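Local coordinates for type III Pentaketide Synthase (Neurospora crassa, PDB 3EUO), which probably condenses acyl and malonyl units into pentaketides, acting as an acyltransferase of the chalcone and stilbene synthase family, at residues I103-S108 with K165-L170; T109-S114 with A173-T178; T152-C157 with V208-G213; L200-A205 with G328-A333. One frame throughout, in Å; residues are numbered along the deposited sequence.

Interaction 1: residues I103-S108 with K165-L170; sequences ITHMVS and KPARIL
His105 and Met106 run beside Ile169 and Leu170 as a short parallel ladder, joining strand 105-109 to strand 168-175 in the main sheet of the thiolase fold. The backbone bonds come first. Arg168 O accepts from Thr104 N at 2.9 Å, Leu170 N goes back to His105 O, and Leu170 O receives Val107 N at 2.8 Å, so both main-chain polar atoms of Leu170 are used.

One side chain joins this network. The hydroxyl of Thr104 sits between its own backbone N and carbonyl carbon (chi1 60°), which turns OG1 to the other strand, where it takes the N-H of Arg168 at 3.0 Å. The same OG1 lies in the plane of the His105 ring, at its edge, 2.7 Å from ND1, in a hydrogen bond that either atom could donate.

Apolar contacts fill the two faces. On one, Ile169 CD1 sits over the His105 ring, 3.9 Å from its centroid, a CH-pi contact, and Ile169 CG2 meets Val107 CG2. Helix 145-162 closes this side through Leu156 and Cys157, and His160 meets the His105 ring edge-to-face. On the other, Met106 and Leu170 lie side by side, pointing the same way, against Ala124 and Leu127 of helix 119-127, while Leu170 CB rests 4.1 Å from Ile103 CG2.

The charged end of Arg168 leads away from the contact, its NH2 bonded to Ile214 O. Its NH1 reaches Ala167 O at 3.0 Å, with the oxygen in the guanidinium plane but the donor 66° out of the carbonyl plane.

Interaction 2: residues T109-S114 with A173-T178; sequences TTCTDS and ALEVST
Glu175 comes off the end of strand 168-175 and ties down the loop Thr110-Thr112, which follows the parallel neighbour strand 105-109 and folds into an ST turn. Glu175 CB passes 3.9 Å from Thr112 OG1. CG stands anti to the carbonyl carbon, and a bend at the next bond (chi2 -73°) swings the carboxylate back across the loop. OE1 takes two donors: Cys111 N at 2.9 Å, on the lone pair on the side of the other oxygen, and Thr112 OG1 at 2.8 Å, which meets it nearly end-on to the C-O bond. OE2 adds a weak bond from Cys111 N, accepts from a water at 2.8 Å that is itself bonded to Thr109 OG1, and is held from beyond the loop by Ser332.

With an alanine here the carboxylate is lost, and Cys111 N and the Thr112 hydroxyl would probably be left without their shared acceptor, and the turn less firmly tied to the strand.

Thr112 passes the grip on, since its OG1 also accepts Val176 N at 3.0 Å. Earlier along both chain segments, Leu174 N bonds to Thr109 O and continues the sheet pairing, with Thr109 CG2 beside Ala173 CB on one face. Beyond the turn the loop reaches the dimer interface: Ser114 OG bonds to Trp250 of the second subunit, and Cys111 packs on Asn116 of that subunit.

At the heart of the ST turn, Thr110 OG1 gives its proton to Leu174 O at 2.7 Å while accepting Thr112 N at 3.2 Å.

Interaction 3: residues T152-C157 with V208-G213; sequences TAANLC and VILSNG
Leu210 is drawn out by its first torsion, with CG anti to the backbone N (chi1 -169°), which carries the branched end toward residues 152-157 of helix 145-162, where CD2 makes the contact. Asn212 is turned differently: its CG sits between backbone N and carbonyl carbon (chi1 74°), which folds the amide round towards the carbonyl of Cys157.

CD2 of Leu210 does most of the touching. It settles against Ala154 N at 3.5 Å, with the methyls Ala153 CB and Ala154 CB also close, at 3.9 Å and 4.0 Å from CD2. The sulfur of Cys157 borders it one helical turn on from Ala153, with SG 3.6 Å from Leu210 O. With side chains this small at the contact, the axes of segments 152-157 and 208-211 approach to 8.7 Å, their directions 31° apart.

Past the end of the strand, Cys157 CB meets Asn212 CB at 3.9 Å, and Asn212 ND2 makes a weak bond to Cys157 O at 3.4 Å, an oxygen that also accepts from Thr161 OG1. The amide is fixed mainly from elsewhere: OD1 accepts from Ala167 N and Ile214 N, and ND2 gives to Lys165 O, which together hold its rotation.

Around the contact, Ala154 also touches Leu226 and Trp229 of strand 224-233, and Asn155 reaches Glu134 of the second subunit. Helix 145-162 begins just after the oxidised Cys143 and lies against the sheet near its own following strand, 168-175. This is the buried helix of the thiolase fold, which in its relatives carries the nucleophilic cysteine at its N-terminal end.

Interaction 4: residues L200-A205 with G328-A333; sequences LFSDCA and GNSSSA
Ser202 and Ser330 mark the tight part of this contact, their OG atoms 2.7 Å apart, with Ser202 OG also bonded to His327 O. Beside them Cys204 CB presses on Ser330 CB at 3.5 Å, tighter than usual for carbons, and Ala333 CB lies 3.4 Å from Cys204 O. A single backbone bridge holds the run: Asn329 N gives to Leu200 O, and Ser202 N to Asn329 O at 2.9 Å.

The more open side is that of Phe201, which is only partly buried. Its ring lies alongside the Asn329 amide, planes 41° apart, CE1 3.3 Å from ND2, and Ser331 CB is more distant. The amide is pinned: OD1 takes Ser331 N at 2.8 Å in an Asx turn, and ND2 bonds to the oxidised Cys143. This fits the asparagine of the family's Cys-His-Asn triad. Were a leucine to stand at Asn329, the Asx turn and the link to position 143 would probably go, leaving Ser331 N without its acceptor.

Residues 328-333 join helix 318-327 to helix 334-342, while 200-205 leads from helix 197-200 into strand 204-211, with Ala333 resting on Ala173 of strand 168-175.

How the interactions relate
The four contacts form two pairs along the same sheet. Interactions 1 and 3 lie about 6 Å apart, centre to centre, and join through Ile169 N to Leu210 O (2.8 Å) and Lys165 O to Asn212 ND2 (2.9 Å). Interactions 2 and 4 lie about 9 Å apart at the other end and join through Glu175 OE2 to Ser332 OG (2.6 Å). Strand 168-175 serves both interactions 1 and 2, whose centres are about 21 Å apart, and strand 204-211 does the same for 3 and 4. The probable active site belongs to the second pair, where Asn329 reaches the modified Cys143. Interactions 2 and 3 also border the second subunit.

Interaction 1: residues I103-S108 with K165-L170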
loop_
_atom_site.group_PDB
_atom_site.type_symbol
_atom_site.label_atom_id
_atom_site.label_comp_id
_atom_site.label_asym_id
_atom_site.label_seq_id
_atom_site.Cartn_x
_atom_site.Cartn_y
_atom_site.Cartn_z
ATOM N N ILE A 103 -16.493 -12.262 3.700
ATOM C CA ILE A 103 -15.658 -11.088 3.427
ATOM C C ILE A 103 -14.995 -11.258 2.059
ATOM O O ILE A 103 -14.291 -12.243 1.818
ATOM C CB ILE A 103 -14.603 -10.849 4.548
ATOM C CG1 ILE A 103 -15.277 -10.715 5.922
ATOM C CG2 ILE A 103 -13.731 -9.632 4.239
ATOM C CD1 ILE A 103 -16.271 -9.556 6.045
ATOM N N THR A 104 -15.225 -10.285 1.179
ATOM C CA THR A 104 -14.796 -10.370 -0.216
ATOM C C THR A 104 -13.500 -9.613 -0.511
ATOM O O THR A 104 -12.749 -9.992 -1.411
ATOM C CB THR A 104 -15.882 -9.840 -1.173
ATOM O OG1 THR A 104 -16.153 -8.466 -0.861
ATOM C CG2 THR A 104 -17.171 -10.658 -1.055
ATOM N N HIS A 105 -13.271 -8.523 0.223
ATOM C CA HIS A 105 -12.072 -7.707 0.058
ATOM C C HIS A 105 -11.618 -7.265 1.443
ATOM O O HIS A 105 -12.409 -7.243 2.394
ATOM C CB HIS A 105 -12.341 -6.401 -0.709
ATOM C CG HIS A 105 -12.998 -6.546 -2.049
ATOM N ND1 HIS A 105 -14.291 -7.000 -2.209
ATOM C CD2 HIS A 105 -12.578 -6.175 -3.282
ATOM C CE1 HIS A 105 -14.617 -6.954 -3.490
ATOM N NE2 HIS A 105 -13.598 -6.447 -4.162
ATOM N N MET A 106 -10.354 -6.866 1.536
ATOM C CA MET A 106 -9.800 -6.247 2.732
ATOM C C MET A 106 -9.008 -5.032 2.255
ATOM O O MET A 106 -8.221 -5.143 1.317
ATOM C CB MET A 106 -8.895 -7.245 3.465
ATOM C CG MET A 106 -8.323 -6.784 4.799
ATOM S SD MET A 106 -7.415 -8.162 5.581
ATOM C CE MET A 106 -8.641 -8.864 6.652
ATOM N N VAL A 107 -9.257 -3.866 2.846
ATOM C CA VAL A 107 -8.433 -2.677 2.562
ATOM C C VAL A 107 -7.835 -2.219 3.881
ATOM O O VAL A 107 -8.565 -1.775 4.766
ATOM C CB VAL A 107 -9.226 -1.512 1.912
ATOM C CG1 VAL A 107 -8.294 -0.332 1.614
ATOM C CG2 VAL A 107 -9.906 -1.963 0.624
ATOM N N SER A 108 -6.515 -2.331 4.004
ATOM C CA SER A 108 -5.818 -2.060 5.261
ATOM C C SER A 108 -4.838 -0.923 5.099
ATOM O O SER A 108 -4.360 -0.660 4.001
ATOM C CB SER A 108 -5.061 -3.304 5.751
ATOM O OG SER A 108 -5.939 -4.412 5.873
ATOM N N LYS A 165 -22.299 -8.497 -8.012
ATOM C CA LYS A 165 -21.781 -9.368 -6.950
ATOM C C LYS A 165 -21.825 -8.701 -5.585
ATOM O O LYS A 165 -21.583 -7.489 -5.485
ATOM C CB LYS A 165 -20.334 -9.786 -7.242
ATOM C CG LYS A 165 -20.160 -10.638 -8.491
ATOM C CD LYS A 165 -18.716 -10.613 -8.984
ATOM C CE LYS A 165 -17.750 -11.304 -8.019
ATOM N NZ LYS A 165 -17.970 -12.785 -7.940
ATOM N N PRO A 166 -22.123 -9.485 -4.529
ATOM C CA PRO A 166 -22.036 -8.978 -3.162
ATOM C C PRO A 166 -20.604 -8.584 -2.821
ATOM O O PRO A 166 -19.652 -9.293 -3.173
ATOM C CB PRO A 166 -22.458 -10.185 -2.308
ATOM C CG PRO A 166 -23.251 -11.048 -3.230
ATOM C CD PRO A 166 -22.570 -10.893 -4.553
ATOM N N ALA A 167 -20.455 -7.433 -2.177
ATOM C CA ALA A 167 -19.163 -7.033 -1.642
ATOM C C ALA A 167 -19.326 -6.723 -0.171
ATOM O O ALA A 167 -20.235 -5.989 0.227
ATOM C CB ALA A 167 -18.617 -5.823 -2.383
ATOM N N ARG A 168 -18.445 -7.307 0.630
ATOM C CA ARG A 168 -18.349 -7.017 2.052
ATOM C C ARG A 168 -16.874 -6.803 2.336
ATOM O O ARG A 168 -16.081 -7.753 2.279
ATOM C CB ARG A 168 -18.877 -8.191 2.886
ATOM C CG ARG A 168 -20.277 -8.679 2.481
ATOM C CD ARG A 168 -21.401 -7.702 2.885
ATOM N NE ARG A 168 -22.712 -8.288 2.585
ATOM C CZ ARG A 168 -23.360 -8.160 1.426
ATOM N NH1 ARG A 168 -22.845 -7.446 0.431
ATOM N NH2 ARG A 168 -24.531 -8.760 1.261
ATOM N N ILE A 169 -16.501 -5.561 2.635
ATOM C CA ILE A 169 -15.086 -5.219 2.723
ATOM C C ILE A 169 -14.653 -4.881 4.144
ATOM O O ILE A 169 -15.209 -3.981 4.772
ATOM C CB ILE A 169 -14.712 -4.070 1.755
ATOM C CG1 ILE A 169 -15.164 -4.426 0.326
ATOM C CG2 ILE A 169 -13.201 -3.760 1.848
ATOM C CD1 ILE A 169 -14.587 -3.553 -0.782
ATOM N N LEU A 170 -13.658 -5.613 4.644
ATOM C CA LEU A 170 -13.037 -5.276 5.913
ATOM C C LEU A 170 -12.080 -4.118 5.670
ATOM O O LEU A 170 -11.076 -4.281 4.968
ATOM C CB LEU A 170 -12.285 -6.479 6.509
ATOM C CG LEU A 170 -11.510 -6.235 7.817
ATOM C CD1 LEU A 170 -12.395 -5.638 8.917
ATOM C CD2 LEU A 170 -10.859 -7.504 8.313
#

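Interaction 2: residues T109-S114 with A173-T178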
loop_
_atom_site.group_PDB
_atom_site.type_symbol
_atom_site.label_atom_id
_atom_site.label_comp_id
_atom_site.label_asym_id
_atom_site.label_seq_id
_atom_site.Cartn_x
_atom_site.Cartn_y
_atom_site.Cartn_z
ATOM N N THR A 109 -4.525 -0.261 6.203
ATOM C CA THR A 109 -3.527 0.799 6.165
ATOM C C THR A 109 -2.670 0.784 7.425
ATOM O O THR A 109 -3.114 0.345 8.490
ATOM C CB THR A 109 -4.188 2.182 5.920
ATOM O OG1 THR A 109 -3.184 3.172 5.650
ATOM C CG2 THR A 109 -5.042 2.611 7.093
ATOM N N THR A 110 -1.426 1.224 7.269
ATOM C CA THR A 110 -0.534 1.540 8.386
ATOM C C THR A 110 0.629 2.365 7.855
ATOM O O THR A 110 1.007 2.215 6.699
ATOM C CB THR A 110 0.010 0.277 9.110
ATOM O OG1 THR A 110 0.715 0.676 10.297
ATOM C CG2 THR A 110 0.948 -0.545 8.205
ATOM N N CYS A 111 1.181 3.245 8.681
ATOM C CA CYS A 111 2.441 3.894 8.310
ATOM C C CYS A 111 3.545 3.557 9.310
ATOM O O CYS A 111 4.633 4.127 9.242
ATOM C CB CYS A 111 2.262 5.406 8.175
ATOM S SG CYS A 111 1.819 6.202 9.720
ATOM N N THR A 112 3.266 2.622 10.218
ATOM C CA THR A 112 4.198 2.321 11.315
ATOM C C THR A 112 4.777 0.896 11.248
ATOM O O THR A 112 5.315 0.360 12.238
ATOM C CB THR A 112 3.559 2.612 12.679
ATOM O OG1 THR A 112 2.255 2.016 12.743
ATOM C CG2 THR A 112 3.436 4.121 12.892
ATOM N N ASP A 113 4.671 0.309 10.063
ATOM C CA ASP A 113 5.269 -0.979 9.744
ATOM C C ASP A 113 5.588 -1.086 8.256
ATOM O O ASP A 113 4.952 -0.443 7.415
ATOM C CB ASP A 113 4.329 -2.133 10.117
ATOM C CG ASP A 113 5.035 -3.484 10.096
ATOM O OD1 ASP A 113 6.092 -3.594 10.754
ATOM O OD2 ASP A 113 4.546 -4.425 9.433
ATOM N N SER A 114 6.571 -1.924 7.946
ATOM C CA SER A 114 6.818 -2.389 6.585
ATOM C C SER A 114 7.157 -3.867 6.672
ATOM O O SER A 114 7.965 -4.273 7.511
ATOM C CB SER A 114 7.984 -1.634 5.949
ATOM O OG SER A 114 8.282 -2.171 4.674
ATOM N N ALA A 173 -7.423 -0.143 9.978
ATOM C CA ALA A 173 -6.249 0.689 10.264
ATOM C C ALA A 173 -5.590 0.233 11.552
ATOM O O ALA A 173 -6.266 0.002 12.561
ATOM C CB ALA A 173 -6.636 2.149 10.360
ATOM N N LEU A 174 -4.272 0.079 11.510
ATOM C CA LEU A 174 -3.506 -0.248 12.704
ATOM C C LEU A 174 -2.263 0.625 12.746
ATOM O O LEU A 174 -1.508 0.691 11.771
ATOM C CB LEU A 174 -3.136 -1.738 12.705
ATOM C CG LEU A 174 -2.058 -2.239 13.677
ATOM C CD1 LEU A 174 -2.475 -2.080 15.146
ATOM C CD2 LEU A 174 -1.722 -3.693 13.374
ATOM N N GLU A 175 -2.046 1.286 13.880
ATOM C CA GLU A 175 -0.849 2.103 14.059
ATOM C C GLU A 175 -0.252 1.843 15.428
ATOM O O GLU A 175 -0.974 1.794 16.424
ATOM C CB GLU A 175 -1.142 3.602 13.890
ATOM C CG GLU A 175 -1.810 3.990 12.561
ATOM C CD GLU A 175 -0.890 3.930 11.343
ATOM O OE1 GLU A 175 0.291 3.518 11.450
ATOM O OE2 GLU A 175 -1.367 4.304 10.249
ATOM N N VAL A 176 1.054 1.613 15.448
ATOM C CA VAL A 176 1.822 1.532 16.692
ATOM C C VAL A 176 2.933 2.574 16.581
ATOM O O VAL A 176 3.973 2.333 15.958
ATOM C CB VAL A 176 2.418 0.124 16.934
ATOM C CG1 VAL A 176 3.215 0.093 18.247
ATOM C CG2 VAL A 176 1.310 -0.940 16.959
ATOM N N SER A 177 2.693 3.741 17.167
ATOM C CA SER A 177 3.616 4.863 17.062
ATOM C C SER A 177 4.458 5.065 18.322
ATOM O O SER A 177 5.552 5.631 18.252
ATOM C CB SER A 177 2.833 6.144 16.789
ATOM O OG SER A 177 1.963 6.419 17.872
ATOM N N THR A 178 3.948 4.626 19.471
ATOM C CA THR A 178 4.587 4.968 20.757
ATOM C C THR A 178 5.957 4.336 20.939
ATOM O O THR A 178 6.785 4.850 21.698
ATOM C CB THR A 178 3.715 4.617 21.986
ATOM O OG1 THR A 178 3.485 3.205 22.022
ATOM C CG2 THR A 178 2.394 5.378 21.954
HETATM O O HOH W 1 -1.524 4.832 7.495
HETATM O O HOH W 2 5.551 0.216 14.894
#

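Interaction 3: residues T152-C157 with V208-G213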
loop_
_atom_site.group_PDB
_atom_site.type_symbol
_atom_site.label_atom_id
_atom_site.label_comp_id
_atom_site.label_asym_id
_atom_site.label_seq_id
_atom_site.Cartn_x
_atom_site.Cartn_y
_atom_site.Cartn_z
ATOM N N THR A 152 -11.278 3.993 -0.951
ATOM C CA THR A 152 -10.792 2.912 -1.799
ATOM C C THR A 152 -11.762 1.731 -1.728
ATOM O O THR A 152 -12.165 1.210 -2.759
ATOM C CB THR A 152 -9.376 2.477 -1.408
ATOM O OG1 THR A 152 -8.495 3.604 -1.530
ATOM C CG2 THR A 152 -8.880 1.351 -2.324
ATOM N N ALA A 153 -12.147 1.344 -0.512
ATOM C CA ALA A 153 -13.170 0.314 -0.310
ATOM C C ALA A 153 -14.486 0.625 -1.036
ATOM O O ALA A 153 -15.115 -0.280 -1.581
ATOM C CB ALA A 153 -13.428 0.090 1.166
ATOM N N ALA A 154 -14.900 1.895 -1.035
ATOM C CA ALA A 154 -16.127 2.302 -1.725
ATOM C C ALA A 154 -16.023 2.029 -3.221
ATOM O O ALA A 154 -16.939 1.467 -3.821
ATOM C CB ALA A 154 -16.436 3.779 -1.467
ATOM N N ASN A 155 -14.898 2.415 -3.820
ATOM C CA ASN A 155 -14.660 2.153 -5.241
ATOM C C ASN A 155 -14.657 0.649 -5.544
ATOM O O ASN A 155 -15.224 0.208 -6.542
ATOM C CB ASN A 155 -13.334 2.780 -5.691
ATOM C CG ASN A 155 -13.367 4.304 -5.688
ATOM O OD1 ASN A 155 -14.426 4.918 -5.828
ATOM N ND2 ASN A 155 -12.189 4.920 -5.571
ATOM N N LEU A 156 -14.038 -0.128 -4.657
ATOM C CA LEU A 156 -13.970 -1.579 -4.815
ATOM C C LEU A 156 -15.357 -2.221 -4.680
ATOM O O LEU A 156 -15.716 -3.109 -5.463
ATOM C CB LEU A 156 -12.969 -2.183 -3.819
ATOM C CG LEU A 156 -11.497 -1.774 -3.996
ATOM C CD1 LEU A 156 -10.689 -2.310 -2.832
ATOM C CD2 LEU A 156 -10.922 -2.285 -5.321
ATOM N N CYS A 157 -16.135 -1.764 -3.701
ATOM C CA CYS A 157 -17.532 -2.198 -3.568
ATOM C C CYS A 157 -18.289 -1.975 -4.875
ATOM O O CYS A 157 -18.991 -2.865 -5.356
ATOM C CB CYS A 157 -18.244 -1.439 -2.446
ATOM S SG CYS A 157 -17.974 -2.092 -0.796
ATOM N N VAL A 208 -13.936 -1.010 10.031
ATOM C CA VAL A 208 -15.338 -0.980 9.637
ATOM C C VAL A 208 -15.588 -2.043 8.573
ATOM O O VAL A 208 -14.666 -2.481 7.879
ATOM C CB VAL A 208 -15.821 0.414 9.126
ATOM C CG1 VAL A 208 -15.585 1.501 10.186
ATOM C CG2 VAL A 208 -15.159 0.791 7.797
ATOM N N ILE A 209 -16.843 -2.470 8.470
ATOM C CA ILE A 209 -17.278 -3.267 7.339
ATOM C C ILE A 209 -18.040 -2.350 6.399
ATOM O O ILE A 209 -18.995 -1.690 6.821
ATOM C CB ILE A 209 -18.209 -4.424 7.763
ATOM C CG1 ILE A 209 -17.500 -5.339 8.780
ATOM C CG2 ILE A 209 -18.703 -5.166 6.521
ATOM C CD1 ILE A 209 -16.199 -5.985 8.252
ATOM N N LEU A 210 -17.582 -2.269 5.151
ATOM C CA LEU A 210 -18.326 -1.555 4.112
ATOM C C LEU A 210 -18.964 -2.569 3.181
ATOM O O LEU A 210 -18.268 -3.401 2.584
ATOM C CB LEU A 210 -17.432 -0.605 3.310
ATOM C CG LEU A 210 -18.162 0.383 2.385
ATOM C CD1 LEU A 210 -18.966 1.426 3.186
ATOM C CD2 LEU A 210 -17.181 1.082 1.451
ATOM N N SER A 211 -20.288 -2.495 3.066
ATOM C CA SER A 211 -21.051 -3.388 2.199
ATOM C C SER A 211 -21.612 -2.633 1.003
ATOM O O SER A 211 -21.940 -1.448 1.118
ATOM C CB SER A 211 -22.210 -4.010 2.989
ATOM O OG SER A 211 -23.029 -4.804 2.140
ATOM N N ASN A 212 -21.754 -3.323 -0.131
ATOM C CA ASN A 212 -22.431 -2.748 -1.298
ATOM C C ASN A 212 -23.919 -3.119 -1.383
ATOM O O ASN A 212 -24.571 -2.864 -2.398
ATOM C CB ASN A 212 -21.711 -3.120 -2.602
ATOM C CG ASN A 212 -21.936 -4.567 -3.009
ATOM O OD1 ASN A 212 -22.458 -5.372 -2.231
ATOM N ND2 ASN A 212 -21.537 -4.908 -4.240
ATOM N N GLY A 213 -24.434 -3.751 -0.331
ATOM C CA GLY A 213 -25.875 -4.025 -0.230
ATOM C C GLY A 213 -26.414 -5.156 -1.102
ATOM O O GLY A 213 -27.557 -5.600 -0.913
#

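Interaction 4: residues L200-A205 with G328-A333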
loop_
_atom_site.group_PDB
_atom_site.type_symbol
_atom_site.label_atom_id
_atom_site.label_comp_id
_atom_site.label_asym_id
_atom_site.label_seq_id
_atom_site.Cartn_x
_atom_site.Cartn_y
_atom_site.Cartn_z
ATOM N N LEU A 200 2.063 13.732 20.875
ATOM C CA LEU A 200 0.787 13.589 20.184
ATOM C C LEU A 200 0.374 12.152 19.917
ATOM O O LEU A 200 -0.782 11.784 20.138
ATOM C CB LEU A 200 0.817 14.348 18.859
ATOM C CG LEU A 200 1.026 15.862 18.855
ATOM C CD1 LEU A 200 1.059 16.316 17.407
ATOM C CD2 LEU A 200 -0.105 16.545 19.617
ATOM N N PHE A 201 1.305 11.346 19.424
ATOM C CA PHE A 201 0.918 10.076 18.802
ATOM C C PHE A 201 0.724 8.898 19.749
ATOM O O PHE A 201 1.449 8.734 20.731
ATOM C CB PHE A 201 1.871 9.722 17.657
ATOM C CG PHE A 201 1.663 10.563 16.437
ATOM C CD1 PHE A 201 0.609 10.292 15.565
ATOM C CD2 PHE A 201 2.508 11.638 16.164
ATOM C CE1 PHE A 201 0.406 11.075 14.422
ATOM C CE2 PHE A 201 2.314 12.433 15.026
ATOM C CZ PHE A 201 1.262 12.150 14.157
ATOM N N SER A 202 -0.274 8.084 19.414
ATOM C CA SER A 202 -0.681 6.936 20.210
ATOM C C SER A 202 -0.959 5.708 19.329
ATOM O O SER A 202 -0.865 5.777 18.090
ATOM C CB SER A 202 -1.930 7.301 21.027
ATOM O OG SER A 202 -3.007 7.674 20.172
ATOM N N ASP A 203 -1.326 4.602 19.977
ATOM C CA ASP A 203 -1.491 3.297 19.336
ATOM C C ASP A 203 -2.961 2.884 19.358
ATOM O O ASP A 203 -3.654 3.100 20.356
ATOM C CB ASP A 203 -0.666 2.219 20.060
ATOM C CG ASP A 203 0.796 2.604 20.230
ATOM O OD1 ASP A 203 1.291 3.458 19.465
ATOM O OD2 ASP A 203 1.450 2.046 21.137
ATOM N N CYS A 204 -3.420 2.287 18.262
ATOM C CA CYS A 204 -4.812 1.866 18.137
ATOM C C CYS A 204 -5.014 1.017 16.899
ATOM O O CYS A 204 -4.263 1.125 15.931
ATOM C CB CYS A 204 -5.737 3.087 18.036
ATOM S SG CYS A 204 -7.518 2.710 18.061
ATOM N N ALA A 205 -6.049 0.182 16.927
ATOM C CA ALA A 205 -6.543 -0.424 15.693
ATOM C C ALA A 205 -8.033 -0.199 15.628
ATOM O O ALA A 205 -8.714 -0.223 16.648
ATOM C CB ALA A 205 -6.219 -1.905 15.632
ATOM N N GLY A 328 -5.372 10.392 22.441
ATOM C CA GLY A 328 -4.336 11.000 21.602
ATOM C C GLY A 328 -4.600 10.765 20.122
ATOM O O GLY A 328 -5.670 10.297 19.742
ATOM N N ASN A 329 -3.607 11.084 19.298
ATOM C CA ASN A 329 -3.698 10.939 17.845
ATOM C C ASN A 329 -3.134 9.576 17.433
ATOM O O ASN A 329 -1.920 9.374 17.443
ATOM C CB ASN A 329 -2.929 12.099 17.177
ATOM C CG ASN A 329 -2.832 11.979 15.656
ATOM O OD1 ASN A 329 -3.248 10.991 15.062
ATOM N ND2 ASN A 329 -2.251 12.999 15.025
ATOM N N SER A 330 -4.020 8.648 17.065
ATOM C CA SER A 330 -3.609 7.290 16.688
ATOM C C SER A 330 -3.437 7.155 15.173
ATOM O O SER A 330 -3.656 6.077 14.614
ATOM C CB SER A 330 -4.615 6.249 17.207
ATOM O OG SER A 330 -4.778 6.349 18.613
ATOM N N SER A 331 -3.033 8.255 14.531
ATOM C CA SER A 331 -2.822 8.309 13.081
ATOM C C SER A 331 -4.042 7.750 12.322
ATOM O O SER A 331 -5.177 8.113 12.644
ATOM C CB SER A 331 -1.496 7.631 12.711
ATOM O OG SER A 331 -1.242 7.696 11.320
ATOM N N SER A 332 -3.832 6.856 11.355
ATOM C CA SER A 332 -4.927 6.383 10.497
ATOM C C SER A 332 -6.065 5.660 11.235
ATOM O O SER A 332 -7.174 5.558 10.706
ATOM C CB SER A 332 -4.391 5.465 9.389
ATOM O OG SER A 332 -3.970 4.223 9.929
ATOM N N ALA A 333 -5.780 5.158 12.438
ATOM C CA ALA A 333 -6.766 4.386 13.212
ATOM C C ALA A 333 -7.785 5.256 13.956
ATOM O O ALA A 333 -8.810 4.754 14.430
ATOM C CB ALA A 333 -6.055 3.441 14.188
#